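Local coordinates for Pli0006 protein (Listeria innocua, PDB 3OP9) that probably binds DNA as a plasmid-encoded transcriptional regulator of the XRE-type helix-turn-helix family, at residues H8-N13 with D66-Y71; N13-K18 with Y41-E46; H26-L31 with I55-Y60. All blocks are in the same frame, centred on the assembly; numbering follows the deposited sequence.

Contact 1: residues H8-N13 with D66-Y71; sequences HQFAEN and DELVGY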
ATOM      1  N   HIS A   8      -4.492  -2.710 -19.145  1.00 33.01           N
ATOM      2  CA  HIS A   8      -4.641  -1.463 -18.380  1.00 32.61           C
ATOM      3  C   HIS A   8      -5.861  -0.694 -18.869  1.00 28.90           C
ATOM      4  O   HIS A   8      -6.406  -1.004 -19.931  1.00 28.99           O
ATOM      5  CB  HIS A   8      -3.399  -0.583 -18.508  1.00 31.49           C
ATOM      6  CG  HIS A   8      -3.163  -0.051 -19.887  1.00 28.82           C
ATOM      7  ND1 HIS A   8      -3.753   1.107 -20.346  1.00 30.15           N
ATOM      8  CD2 HIS A   8      -2.377  -0.496 -20.900  1.00 31.84           C
ATOM      9  CE1 HIS A   8      -3.351   1.349 -21.581  1.00 38.37           C
ATOM     10  NE2 HIS A   8      -2.507   0.396 -21.937  1.00 32.49           N
ATOM     11  N   GLN A   9      -6.282   0.316 -18.116  0.64 22.15           N
ATOM     12  CA  GLN A   9      -7.460   1.090 -18.499  0.64 24.30           C
ATOM     13  C   GLN A   9      -7.167   2.583 -18.368  0.64 22.57           C
ATOM     14  O   GLN A   9      -7.939   3.352 -17.818  0.64 20.51           O
ATOM     15  CB  GLN A   9      -8.657   0.658 -17.661  0.64 28.59           C
ATOM     16  CG  GLN A   9      -8.541   0.914 -16.200  0.64 29.85           C
ATOM     17  CD  GLN A   9      -9.761   0.397 -15.449  0.64 41.95           C
ATOM     18  OE1 GLN A   9     -10.108  -0.782 -15.559  0.64 41.48           O
ATOM     19  NE2 GLN A   9     -10.437   1.285 -14.712  0.64 37.29           N
ATOM     20  N   PHE A  10      -6.009   2.989 -18.871  1.00 23.00           N
ATOM     21  CA  PHE A  10      -5.629   4.398 -18.799  1.00 22.38           C
ATOM     22  C   PHE A  10      -6.675   5.270 -19.519  1.00 23.65           C
ATOM     23  O   PHE A  10      -7.091   6.301 -19.008  1.00 23.76           O
ATOM     24  CB  PHE A  10      -4.255   4.627 -19.425  1.00 21.43           C
ATOM     25  CG  PHE A  10      -3.907   6.089 -19.568  1.00 22.38           C
ATOM     26  CD1 PHE A  10      -3.717   6.890 -18.430  1.00 23.10           C
ATOM     27  CD2 PHE A  10      -3.818   6.673 -20.825  1.00 22.51           C
ATOM     28  CE1 PHE A  10      -3.404   8.248 -18.551  1.00 22.52           C
ATOM     29  CE2 PHE A  10      -3.506   8.021 -20.958  1.00 25.92           C
ATOM     30  CZ  PHE A  10      -3.294   8.811 -19.821  1.00 27.00           C
ATOM     31  N   ALA A  11      -7.130   4.863 -20.695  1.00 20.42           N
ATOM     32  CA  ALA A  11      -7.975   5.779 -21.452  1.00 24.37           C
ATOM     33  C   ALA A  11      -9.303   5.982 -20.702  1.00 26.18           C
ATOM     34  O   ALA A  11      -9.831   7.103 -20.630  1.00 24.97           O
ATOM     35  CB  ALA A  11      -8.221   5.262 -22.856  1.00 34.07           C
ATOM     36  N   GLU A  12      -9.846   4.882 -20.166  1.00 20.97           N
ATOM     37  CA  GLU A  12     -11.113   4.909 -19.404  1.00 23.07           C
ATOM     38  C   GLU A  12     -10.945   5.770 -18.142  1.00 24.11           C
ATOM     39  O   GLU A  12     -11.816   6.573 -17.797  1.00 22.61           O
ATOM     40  CB  GLU A  12     -11.537   3.465 -19.054  1.00 28.64           C
ATOM     41  CG  GLU A  12     -12.798   3.381 -18.196  1.00 54.85           C
ATOM     42  CD  GLU A  12     -13.233   1.935 -17.890  1.00 69.49           C
ATOM     43  OE1 GLU A  12     -12.837   1.005 -18.632  1.00 66.62           O
ATOM     44  OE2 GLU A  12     -13.974   1.733 -16.901  1.00 74.69           O
ATOM     45  N   ASN A  13      -9.812   5.603 -17.464  1.00 24.25           N
ATOM     46  CA  ASN A  13      -9.521   6.357 -16.238  1.00 25.19           C
ATOM     47  C   ASN A  13      -9.332   7.832 -16.509  1.00 22.36           C
ATOM     48  O   ASN A  13      -9.850   8.679 -15.778  1.00 25.30           O
ATOM     49  CB  ASN A  13      -8.270   5.811 -15.535  1.00 18.67           C
ATOM     50  CG  ASN A  13      -8.503   4.460 -14.931  1.00 26.74           C
ATOM     51  OD1 ASN A  13      -9.643   4.011 -14.838  1.00 23.87           O
ATOM     52  ND2 ASN A  13      -7.442   3.822 -14.469  1.00 25.29           N
ATOM     53  N   ASP A  66       0.161   3.495 -10.804  1.00 22.22           N
ATOM     54  CA  ASP A  66      -0.622   2.252 -10.915  1.00 26.65           C
ATOM     55  C   ASP A  66      -2.135   2.507 -10.948  1.00 29.70           C
ATOM     56  O   ASP A  66      -2.835   1.934 -11.764  1.00 22.58           O
ATOM     57  CB  ASP A  66      -0.244   1.287  -9.788  1.00 34.39           C
ATOM     58  CG  ASP A  66       1.234   0.841  -9.881  1.00 44.67           C
ATOM     59  OD1 ASP A  66       2.114   1.605  -9.451  1.00 50.34           O
ATOM     60  OD2 ASP A  66       1.544  -0.236 -10.411  1.00 43.74           O
ATOM     61  N   GLU A  67      -2.631   3.349 -10.043  1.00 21.53           N
ATOM     62  CA  GLU A  67      -4.041   3.738 -10.033  1.00 21.45           C
ATOM     63  C   GLU A  67      -4.401   4.440 -11.353  1.00 21.44           C
ATOM     64  O   GLU A  67      -5.447   4.170 -11.954  1.00 20.94           O
ATOM     65  CB  GLU A  67      -4.319   4.710  -8.859  1.00 29.91           C
ATOM     66  CG  GLU A  67      -4.325   4.047  -7.484  1.00 42.51           C
ATOM     67  CD  GLU A  67      -4.356   5.045  -6.311  1.00 47.19           C
ATOM     68  OE1 GLU A  67      -3.949   6.226  -6.490  1.00 34.02           O
ATOM     69  OE2 GLU A  67      -4.766   4.625  -5.203  1.00 41.76           O
ATOM     70  N   LEU A  68      -3.593   5.411 -11.752  1.00 20.67           N
ATOM     71  CA  LEU A  68      -3.867   6.158 -12.999  1.00 22.10           C
ATOM     72  C   LEU A  68      -4.023   5.267 -14.236  1.00 24.26           C
ATOM     73  O   LEU A  68      -4.937   5.463 -15.050  1.00 24.93           O
ATOM     74  CB  LEU A  68      -2.740   7.166 -13.249  1.00 24.78           C
ATOM     75  CG  LEU A  68      -2.830   8.008 -14.516  1.00 25.05           C
ATOM     76  CD1 LEU A  68      -4.149   8.830 -14.542  1.00 27.91           C
ATOM     77  CD2 LEU A  68      -1.589   8.920 -14.630  1.00 24.80           C
ATOM     78  N   VAL A  69      -3.143   4.283 -14.396  1.00 22.76           N
ATOM     79  CA  VAL A  69      -3.288   3.402 -15.535  1.00 22.09           C
ATOM     80  C   VAL A  69      -4.108   2.142 -15.296  1.00 26.18           C
ATOM     81  O   VAL A  69      -4.359   1.438 -16.255  1.00 25.34           O
ATOM     82  CB  VAL A  69      -1.936   3.005 -16.153  1.00 26.01           C
ATOM     83  CG1 VAL A  69      -1.102   4.227 -16.393  1.00 26.66           C
ATOM     84  CG2 VAL A  69      -1.211   1.969 -15.275  1.00 21.99           C
ATOM     85  N   GLY A  70      -4.531   1.844 -14.058  1.00 22.89           N
ATOM     86  CA  GLY A  70      -5.301   0.625 -13.797  1.00 22.02           C
ATOM     87  C   GLY A  70      -4.459  -0.651 -13.874  1.00 28.42           C
ATOM     88  O   GLY A  70      -4.910  -1.724 -14.310  1.00 25.99           O
ATOM     89  N   TYR A  71      -3.225  -0.544 -13.420  1.00 24.06           N
ATOM     90  CA  TYR A  71      -2.314  -1.706 -13.385  1.00 22.13           C
ATOM     91  C   TYR A  71      -2.456  -2.446 -12.063  1.00 24.42           C
ATOM     92  O   TYR A  71      -2.366  -1.824 -11.008  1.00 27.82           O
ATOM     93  CB  TYR A  71      -0.864  -1.236 -13.577  1.00 25.97           C
ATOM     94  CG  TYR A  71       0.142  -2.393 -13.440  1.00 30.24           C
ATOM     95  CD1 TYR A  71       0.242  -3.363 -14.430  1.00 31.28           C
ATOM     96  CD2 TYR A  71       0.933  -2.532 -12.299  1.00 39.28           C
ATOM     97  CE1 TYR A  71       1.132  -4.436 -14.299  1.00 34.77           C
ATOM     98  CE2 TYR A  71       1.830  -3.595 -12.166  1.00 38.68           C
ATOM     99  CZ  TYR A  71       1.925  -4.532 -13.171  1.00 39.71           C
ATOM    100  OH  TYR A  71       2.799  -5.590 -13.035  1.00 46.85           O
TER
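His-8 lays its CB against Val-69 O at 3.2 Å, where the chain entering helix 10-21 meets the end of helix 65-69. That end is closed by a Schellman motif, with Gly-70 at positive phi as its C-prime residue, and the carbonyls of Leu-68 and Val-69 face the incoming segment. With CG held between the backbone N and the carbonyl carbon (chi1 66°), the His-8 ring turns its ND1 edge to the start of the helix. His-8 ND1 then accepts from Phe-10 N, in the ring plane, at 3.3 Å, while NE2 bonds Glu-52 of the second subunit. Gln-9, the N-cap residue, gives its backbone N to Val-69 O at 2.9 Å. In the conformer described, Gln-9 CG packs 4.0 Å from Gly-70 CA. Phe-10 runs beside Leu-68, both pointing the same way toward Leu-57 of helix 51-61. Phe-10 CE1 rests 4.1 Å from Leu-68 CG, and Leu-68 O sits at the ring edge. The buried amide of Asn-13 completes the join: ND2 donates to Leu-68 O at 3.1 Å, nearly straight at the hydrogen (164°), but arrives above the carbonyl plane and not along a lone pair. In this conformer of Gln-9, its NE2, in the plane of its own amide, also donates to Asn-13 OD1 at 2.8 Å.

Contact 2: residues N13-K18 with Y41-E46; sequences NLSRLK and YYMSGE
Ser-15 and Met-43 bring their CA atoms to 5.5 Å, the nearest backbone approach between segment 13-18 of helix 10-21 and the C-terminal end of helix 36-44. Helix 36-44 is the second helix of the helix-turn-helix, usually the DNA-reading one in this family. Most of the contact is made by Met-43, a selenomethionine in this crystal, modelled in two conformers; the SE and CE distances belong to one of them. Its chain bends sharply at the second torsion (chi2 -87°), which carries Met-43 SE up to helix 10-21, 3.6 Å from Ser-15 CA. The Met-43 side chain crosses that of Leu-14 at about a right angle, Met-43 CE lying a doubtfully tight 3.4 Å from Leu-14 CG. Lys-18 borders the same methyl, with CB 4.0 Å from Met-43 CE, and sends its NZ off to Asn-25. Leu-14 CD2 also lies 3.8 Å from Tyr-42 CB, while the tyrosine ring leads away toward Leu-32 and Pro-49. Ser-15 OG comes within 3.3 Å of Met-43 O but bonds instead to Ala-11 O of its own helix. Without a hydrogen bond between the two segments, their hold on each other rests on apolar surfaces fitted round one long, bendable side chain.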
ATOM      1  N   ASN A  13      -9.812   5.603 -17.464  1.00 24.25           N
ATOM      2  CA  ASN A  13      -9.521   6.357 -16.238  1.00 25.19           C
ATOM      3  C   ASN A  13      -9.332   7.832 -16.509  1.00 22.36           C
ATOM      4  O   ASN A  13      -9.850   8.679 -15.778  1.00 25.30           O
ATOM      5  CB  ASN A  13      -8.270   5.811 -15.535  1.00 18.67           C
ATOM      6  CG  ASN A  13      -8.503   4.460 -14.931  1.00 26.74           C
ATOM      7  OD1 ASN A  13      -9.643   4.011 -14.838  1.00 23.87           O
ATOM      8  ND2 ASN A  13      -7.442   3.822 -14.469  1.00 25.29           N
ATOM      9  N   LEU A  14      -8.610   8.154 -17.576  1.00 20.17           N
ATOM     10  CA  LEU A  14      -8.384   9.552 -17.859  1.00 22.09           C
ATOM     11  C   LEU A  14      -9.743  10.178 -18.214  1.00 23.25           C
ATOM     12  O   LEU A  14     -10.038  11.304 -17.835  1.00 23.86           O
ATOM     13  CB  LEU A  14      -7.376   9.721 -19.002  1.00 22.60           C
ATOM     14  CG  LEU A  14      -7.012  11.192 -19.246  1.00 26.75           C
ATOM     15  CD1 LEU A  14      -6.343  11.786 -18.007  1.00 28.16           C
ATOM     16  CD2 LEU A  14      -6.109  11.329 -20.437  1.00 29.37           C
ATOM     17  N   SER A  15     -10.583   9.426 -18.931  1.00 23.66           N
ATOM     18  CA  SER A  15     -11.893   9.928 -19.328  1.00 25.78           C
ATOM     19  C   SER A  15     -12.754  10.213 -18.086  1.00 27.57           C
ATOM     20  O   SER A  15     -13.451  11.222 -18.017  1.00 29.60           O
ATOM     21  CB  SER A  15     -12.587   8.944 -20.283  1.00 33.01           C
ATOM     22  OG  SER A  15     -11.878   8.836 -21.528  1.00 30.14           O
ATOM     23  N   ARG A  16     -12.686   9.336 -17.089  1.00 25.81           N
ATOM     24  CA  ARG A  16     -13.476   9.529 -15.884  1.00 28.64           C
ATOM     25  C   ARG A  16     -12.942  10.685 -15.026  1.00 25.68           C
ATOM     26  O   ARG A  16     -13.726  11.396 -14.398  1.00 27.75           O
ATOM     27  CB  ARG A  16     -13.528   8.270 -15.031  1.00 30.47           C
ATOM     28  CG  ARG A  16     -14.487   8.489 -13.852  1.00 43.30           C
ATOM     29  CD  ARG A  16     -14.697   7.283 -13.033  1.00 49.31           C
ATOM     30  NE  ARG A  16     -15.380   6.209 -13.742  1.00 50.04           N
ATOM     31  CZ  ARG A  16     -16.703   6.099 -13.872  1.00 46.95           C
ATOM     32  NH1 ARG A  16     -17.525   7.023 -13.386  1.00 52.60           N
ATOM     33  NH2 ARG A  16     -17.200   5.053 -14.511  1.00 41.06           N
ATOM     34  N   LEU A  17     -11.625  10.855 -14.993  1.00 27.21           N
ATOM     35  CA  LEU A  17     -11.005  11.969 -14.276  1.00 25.49           C
ATOM     36  C   LEU A  17     -11.437  13.281 -14.912  1.00 29.47           C
ATOM     37  O   LEU A  17     -11.816  14.223 -14.220  1.00 31.14           O
ATOM     38  CB  LEU A  17      -9.465  11.835 -14.311  1.00 20.99           C
ATOM     39  CG  LEU A  17      -8.907  10.795 -13.347  1.00 25.61           C
ATOM     40  CD1 LEU A  17      -7.441  10.508 -13.662  1.00 25.29           C
ATOM     41  CD2 LEU A  17      -9.085  11.247 -11.879  1.00 28.83           C
ATOM     42  N   LYS A  18     -11.402  13.330 -16.236  1.00 28.34           N
ATOM     43  CA  LYS A  18     -11.813  14.512 -16.972  1.00 31.78           C
ATOM     44  C   LYS A  18     -13.254  14.875 -16.638  1.00 36.89           C
ATOM     45  O   LYS A  18     -13.590  16.052 -16.410  1.00 35.95           O
ATOM     46  CB  LYS A  18     -11.673  14.257 -18.472  1.00 32.59           C
ATOM     47  CG  LYS A  18     -12.071  15.430 -19.354  1.00 37.05           C
ATOM     48  CD  LYS A  18     -12.654  14.951 -20.670  1.00 40.86           C
ATOM     49  CE  LYS A  18     -13.054  16.116 -21.572  1.00 54.74           C
ATOM     50  NZ  LYS A  18     -13.332  15.674 -22.971  1.00 61.32           N
ATOM     51  N   TYR A  41      -6.872  11.758 -28.298  1.00 32.29           N
ATOM     52  CA  TYR A  41      -6.428  10.401 -28.595  1.00 36.20           C
ATOM     53  C   TYR A  41      -6.059   9.605 -27.338  1.00 35.71           C
ATOM     54  O   TYR A  41      -6.219   8.402 -27.331  1.00 38.37           O
ATOM     55  CB  TYR A  41      -5.256  10.401 -29.546  1.00 35.13           C
ATOM     56  CG  TYR A  41      -5.578  11.032 -30.895  1.00 36.62           C
ATOM     57  CD1 TYR A  41      -6.871  10.979 -31.443  1.00 41.40           C
ATOM     58  CD2 TYR A  41      -4.598  11.676 -31.607  1.00 36.16           C
ATOM     59  CE1 TYR A  41      -7.149  11.570 -32.691  1.00 45.01           C
ATOM     60  CE2 TYR A  41      -4.856  12.266 -32.861  1.00 41.33           C
ATOM     61  CZ  TYR A  41      -6.128  12.209 -33.386  1.00 48.18           C
ATOM     62  OH  TYR A  41      -6.356  12.803 -34.610  1.00 59.84           O
ATOM     63  N   TYR A  42      -5.550  10.257 -26.296  1.00 36.42           N
ATOM     64  CA  TYR A  42      -5.360   9.563 -25.012  1.00 31.39           C
ATOM     65  C   TYR A  42      -6.660   8.978 -24.520  1.00 38.04           C
ATOM     66  O   TYR A  42      -6.692   7.843 -24.027  1.00 43.22           O
ATOM     67  CB  TYR A  42      -4.887  10.511 -23.916  1.00 30.32           C
ATOM     68  CG  TYR A  42      -3.473  11.002 -24.029  1.00 33.11           C
ATOM     69  CD1 TYR A  42      -2.546  10.382 -24.860  1.00 39.24           C
ATOM     70  CD2 TYR A  42      -3.069  12.105 -23.303  1.00 42.24           C
ATOM     71  CE1 TYR A  42      -1.227  10.872 -24.951  1.00 39.32           C
ATOM     72  CE2 TYR A  42      -1.786  12.593 -23.386  1.00 43.03           C
ATOM     73  CZ  TYR A  42      -0.867  11.981 -24.203  1.00 42.72           C
ATOM     74  OH  TYR A  42       0.412  12.511 -24.233  1.00 42.68           O
HETATM   75  N   MSE A  43      -7.720   9.782 -24.616  0.50 36.20           N
HETATM   76  CA  MSE A  43      -9.030   9.442 -24.044  0.50 40.17           C
HETATM   77  C   MSE A  43      -9.695   8.308 -24.801  0.50 40.12           C
HETATM   78  O   MSE A  43     -10.447   7.537 -24.223  0.50 41.22           O
HETATM   79  CB  MSE A  43      -9.974  10.650 -24.055  0.50 45.18           C
HETATM   80  CG  MSE A  43      -9.457  11.886 -23.341  0.50 51.23           C
HETATM   81 SE   MSE A  43      -9.819  11.974 -21.410  0.50 39.44          SE
HETATM   82  CE  MSE A  43      -8.662  13.502 -21.025  0.50 38.06           C
ATOM     83  N   SER A  44      -9.426   8.214 -26.096  1.00 39.78           N
ATOM     84  CA  SER A  44     -10.070   7.228 -26.938  1.00 47.23           C
ATOM     85  C   SER A  44      -9.215   5.979 -26.982  1.00 50.01           C
ATOM     86  O   SER A  44      -9.617   4.963 -27.549  1.00 57.90           O
ATOM     87  CB  SER A  44     -10.273   7.779 -28.344  1.00 47.33           C
ATOM     88  OG  SER A  44      -9.026   8.012 -28.947  1.00 52.65           O
ATOM     89  N   GLY A  45      -8.027   6.073 -26.393  1.00 40.08           N
ATOM     90  CA  GLY A  45      -7.081   4.970 -26.357  1.00 46.40           C
ATOM     91  C   GLY A  45      -6.284   4.784 -27.645  1.00 47.81           C
ATOM     92  O   GLY A  45      -5.594   3.784 -27.821  1.00 54.91           O
ATOM     93  N   GLU A  46      -6.377   5.753 -28.543  0.54 41.16           N
ATOM     94  CA  GLU A  46      -5.697   5.650 -29.829  0.54 43.54           C
ATOM     95  C   GLU A  46      -4.195   5.858 -29.697  0.54 40.98           C
ATOM     96  O   GLU A  46      -3.421   5.421 -30.548  0.54 41.51           O
ATOM     97  CB  GLU A  46      -6.287   6.654 -30.808  0.54 49.47           C
ATOM     98  CG  GLU A  46      -7.674   6.259 -31.290  0.54 62.58           C
ATOM     99  CD  GLU A  46      -8.198   7.186 -32.355  0.54 73.24           C
ATOM    100  OE1 GLU A  46      -7.992   6.889 -33.550  0.54 77.83           O
ATOM    101  OE2 GLU A  46      -8.812   8.213 -31.995  0.54 75.82           O
TER

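Contact 3: residues H26-L31 with I55-Y60; sequences HQIAEL and IRLATY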
ATOM      1  N   HIS A  26      -8.447  20.819 -23.620  1.00 40.50           N
ATOM      2  CA  HIS A  26      -7.393  21.826 -23.807  1.00 45.03           C
ATOM      3  C   HIS A  26      -6.690  22.187 -22.483  1.00 40.48           C
ATOM      4  O   HIS A  26      -5.519  22.570 -22.498  1.00 40.44           O
ATOM      5  CB  HIS A  26      -7.916  23.100 -24.507  1.00 55.50           C
ATOM      6  CG  HIS A  26      -8.667  24.029 -23.603  1.00 53.82           C
ATOM      7  ND1 HIS A  26     -10.045  24.103 -23.584  1.00 55.99           N
ATOM      8  CD2 HIS A  26      -8.233  24.922 -22.683  1.00 52.45           C
ATOM      9  CE1 HIS A  26     -10.426  24.990 -22.683  1.00 57.94           C
ATOM     10  NE2 HIS A  26      -9.345  25.498 -22.117  1.00 54.40           N
ATOM     11  N   GLN A  27      -7.394  22.049 -21.358  1.00 39.65           N
ATOM     12  CA  GLN A  27      -6.808  22.272 -20.036  1.00 35.12           C
ATOM     13  C   GLN A  27      -5.798  21.172 -19.701  1.00 38.40           C
ATOM     14  O   GLN A  27      -4.702  21.438 -19.180  1.00 38.82           O
ATOM     15  CB  GLN A  27      -7.904  22.315 -18.974  1.00 35.50           C
ATOM     16  CG  GLN A  27      -8.823  23.531 -19.135  1.00 45.76           C
ATOM     17  CD  GLN A  27      -9.932  23.583 -18.108  1.00 47.97           C
ATOM     18  OE1 GLN A  27     -10.727  22.662 -18.001  1.00 44.32           O
ATOM     19  NE2 GLN A  27      -9.998  24.683 -17.350  1.00 56.92           N
ATOM     20  N   ILE A  28      -6.154  19.932 -20.010  1.00 30.76           N
ATOM     21  CA  ILE A  28      -5.218  18.840 -19.817  1.00 29.30           C
ATOM     22  C   ILE A  28      -4.052  19.005 -20.785  1.00 31.98           C
ATOM     23  O   ILE A  28      -2.903  18.735 -20.420  1.00 31.33           O
ATOM     24  CB  ILE A  28      -5.906  17.476 -19.998  1.00 28.74           C
ATOM     25  CG1 ILE A  28      -6.975  17.310 -18.911  1.00 27.92           C
ATOM     26  CG2 ILE A  28      -4.888  16.332 -19.969  1.00 30.14           C
ATOM     27  CD1 ILE A  28      -7.991  16.204 -19.196  1.00 31.35           C
ATOM     28  N   ALA A  29      -4.339  19.456 -22.011  1.00 30.86           N
ATOM     29  CA  ALA A  29      -3.285  19.614 -23.013  1.00 33.86           C
ATOM     30  C   ALA A  29      -2.278  20.634 -22.505  1.00 39.69           C
ATOM     31  O   ALA A  29      -1.064  20.459 -22.650  1.00 37.66           O
ATOM     32  CB  ALA A  29      -3.864  20.070 -24.366  1.00 33.19           C
ATOM     33  N   GLU A  30      -2.794  21.701 -21.907  1.00 43.17           N
ATOM     34  CA  GLU A  30      -1.939  22.770 -21.394  1.00 46.32           C
ATOM     35  C   GLU A  30      -1.059  22.208 -20.285  1.00 45.33           C
ATOM     36  O   GLU A  30       0.119  22.522 -20.225  1.00 45.31           O
ATOM     37  CB  GLU A  30      -2.773  23.966 -20.901  1.00 53.20           C
ATOM     38  CG  GLU A  30      -3.056  25.016 -21.985  1.00 75.42           C
ATOM     39  CD  GLU A  30      -4.522  25.471 -22.052  1.00 86.71           C
ATOM     40  OE1 GLU A  30      -5.116  25.785 -20.994  1.00 85.30           O
ATOM     41  OE2 GLU A  30      -5.080  25.519 -23.174  1.00 90.30           O
ATOM     42  N   LEU A  31      -1.627  21.360 -19.425  1.00 45.80           N
ATOM     43  CA  LEU A  31      -0.883  20.738 -18.326  1.00 45.04           C
ATOM     44  C   LEU A  31       0.288  19.888 -18.831  1.00 41.51           C
ATOM     45  O   LEU A  31       1.362  19.854 -18.234  1.00 40.04           O
ATOM     46  CB  LEU A  31      -1.820  19.841 -17.510  1.00 44.72           C
ATOM     47  CG  LEU A  31      -1.212  19.048 -16.353  1.00 44.61           C
ATOM     48  CD1 LEU A  31      -0.905  19.947 -15.153  1.00 47.23           C
ATOM     49  CD2 LEU A  31      -2.145  17.925 -15.941  1.00 41.96           C
ATOM     50  N   ILE A  55       3.562  10.740 -15.231  1.00 22.68           N
ATOM     51  CA  ILE A  55       3.978  11.304 -13.940  1.00 20.97           C
ATOM     52  C   ILE A  55       3.359  12.678 -13.696  1.00 21.98           C
ATOM     53  O   ILE A  55       2.944  12.984 -12.576  1.00 23.32           O
ATOM     54  CB  ILE A  55       5.517  11.385 -13.816  1.00 24.51           C
ATOM     55  CG1 ILE A  55       6.073   9.981 -13.550  1.00 29.27           C
ATOM     56  CG2 ILE A  55       5.938  12.311 -12.656  1.00 28.43           C
ATOM     57  CD1 ILE A  55       7.546   9.868 -13.822  1.00 37.26           C
ATOM     58  N   ARG A  56       3.278  13.504 -14.738  1.00 26.12           N
ATOM     59  CA  ARG A  56       2.639  14.801 -14.572  1.00 28.04           C
ATOM     60  C   ARG A  56       1.167  14.604 -14.230  1.00 24.73           C
ATOM     61  O   ARG A  56       0.641  15.330 -13.389  1.00 25.15           O
ATOM     62  CB  ARG A  56       2.741  15.687 -15.826  1.00 28.53           C
ATOM     63  CG  ARG A  56       4.114  16.203 -16.153  1.00 43.93           C
ATOM     64  CD  ARG A  56       4.032  17.189 -17.321  1.00 64.24           C
ATOM     65  NE  ARG A  56       5.314  17.820 -17.626  1.00 78.74           N
ATOM     66  CZ  ARG A  56       5.872  18.778 -16.892  1.00 87.51           C
ATOM     67  NH1 ARG A  56       5.271  19.214 -15.794  1.00 87.29           N
ATOM     68  NH2 ARG A  56       7.042  19.296 -17.251  1.00 93.25           N
ATOM     69  N   LEU A  57       0.492  13.645 -14.872  1.00 22.09           N
ATOM     70  CA  LEU A  57      -0.933  13.426 -14.560  1.00 22.80           C
ATOM     71  C   LEU A  57      -1.114  12.858 -13.147  1.00 21.93           C
ATOM     72  O   LEU A  57      -2.017  13.261 -12.388  1.00 22.58           O
ATOM     73  CB  LEU A  57      -1.565  12.459 -15.576  1.00 25.43           C
ATOM     74  CG  LEU A  57      -1.708  13.019 -16.998  1.00 30.18           C
ATOM     75  CD1 LEU A  57      -2.014  11.936 -17.989  1.00 30.45           C
ATOM     76  CD2 LEU A  57      -2.801  14.092 -16.981  1.00 31.77           C
ATOM     77  N   ALA A  58      -0.273  11.904 -12.781  1.00 23.05           N
ATOM     78  CA  ALA A  58      -0.423  11.284 -11.448  1.00 24.53           C
ATOM     79  C   ALA A  58      -0.195  12.333 -10.370  1.00 26.76           C
ATOM     80  O   ALA A  58      -0.863  12.340  -9.337  1.00 26.74           O
ATOM     81  CB  ALA A  58       0.564  10.130 -11.287  1.00 23.57           C
ATOM     82  N   THR A  59       0.771  13.225 -10.608  1.00 23.04           N
ATOM     83  CA  THR A  59       1.086  14.253  -9.629  1.00 25.42           C
ATOM     84  C   THR A  59      -0.101  15.239  -9.542  1.00 28.25           C
ATOM     85  O   THR A  59      -0.514  15.637  -8.456  1.00 27.18           O
ATOM     86  CB  THR A  59       2.389  14.984 -10.036  1.00 30.56           C
ATOM     87  OG1 THR A  59       3.467  14.037 -10.037  1.00 27.41           O
ATOM     88  CG2 THR A  59       2.711  16.118  -9.068  1.00 38.98           C
ATOM     89  N   TYR A  60      -0.649  15.615 -10.693  1.00 25.96           N
ATOM     90  CA  TYR A  60      -1.746  16.594 -10.709  1.00 26.53           C
ATOM     91  C   TYR A  60      -2.972  16.065  -9.937  1.00 26.58           C
ATOM     92  O   TYR A  60      -3.555  16.774  -9.131  1.00 27.95           O
ATOM     93  CB  TYR A  60      -2.134  16.938 -12.141  1.00 27.38           C
ATOM     94  CG  TYR A  60      -3.239  17.950 -12.166  1.00 29.69           C
ATOM     95  CD1 TYR A  60      -2.960  19.301 -11.990  1.00 32.85           C
ATOM     96  CD2 TYR A  60      -4.563  17.562 -12.301  1.00 32.10           C
ATOM     97  CE1 TYR A  60      -3.974  20.247 -11.979  1.00 35.57           C
ATOM     98  CE2 TYR A  60      -5.582  18.516 -12.296  1.00 34.80           C
ATOM     99  CZ  TYR A  60      -5.265  19.850 -12.135  1.00 31.54           C
ATOM    100  OH  TYR A  60      -6.259  20.805 -12.129  1.00 35.40           O
TER
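The ring of Tyr-60 meets Leu-31 on a slant, its CD1 lying 3.8 Å from Leu-31 CD1. The other methyl of the leucine, CD2, tucks in at the root of the ring, 3.9 Å from Tyr-60 CB, so both methyls sit on one side of the ring, near its CB end. The second flat group, the guanidinium of Arg-56, is carried past Leu-31 O on an extended chain; the closest atom is Arg-56 CD, 3.9 Å from that oxygen, and no hydrogen bond results. Leu-31 can reach so far because its CG stands opposite the backbone N (chi1 177°), which throws both methyls across toward helix 51-61. Here helix 25-32, the first helix of the helix-turn-helix, packs against helix 51-61, the axes of the two short segments passing 11.2 Å apart at 114°. Deeper in, Leu-57 CD2 lies 4.0 Å from Leu-31 CD2 and 4.3 Å from Ile-28 CG2, and the leucine carries on to Leu-68 of helix 65-69. On helix 51-61 itself, Thr-59 OG1 donates to Ile-55 O at 2.8 Å; the backbone N of Thr-59 takes the same oxygen from the opposite face of its carbonyl plane, and Tyr-71 OH of the second subunit is hydrogen-bonded to that hydroxyl.

In the fold
All three contacts belong to one compact helical domain. Contacts 1 and 2 lie closest, their centres about 9 Å apart, and share Asn-13 on helix 10-21; Ala-11 CB packs 3.2 Å from Tyr-42 O between them. Contacts 2 and 3, with centres about 12 Å apart, meet where Met-43 touches Ile-28, so the two helices of the helix-turn-helix are in touch there. Contacts 1 and 3 are about 15 Å apart between centres yet still joined, Phe-10 CZ coming to 3.8 Å from Leu-57 CD1. Contacts 1 and 3 also both border the second subunit, while contacts 1 and 2 border the third.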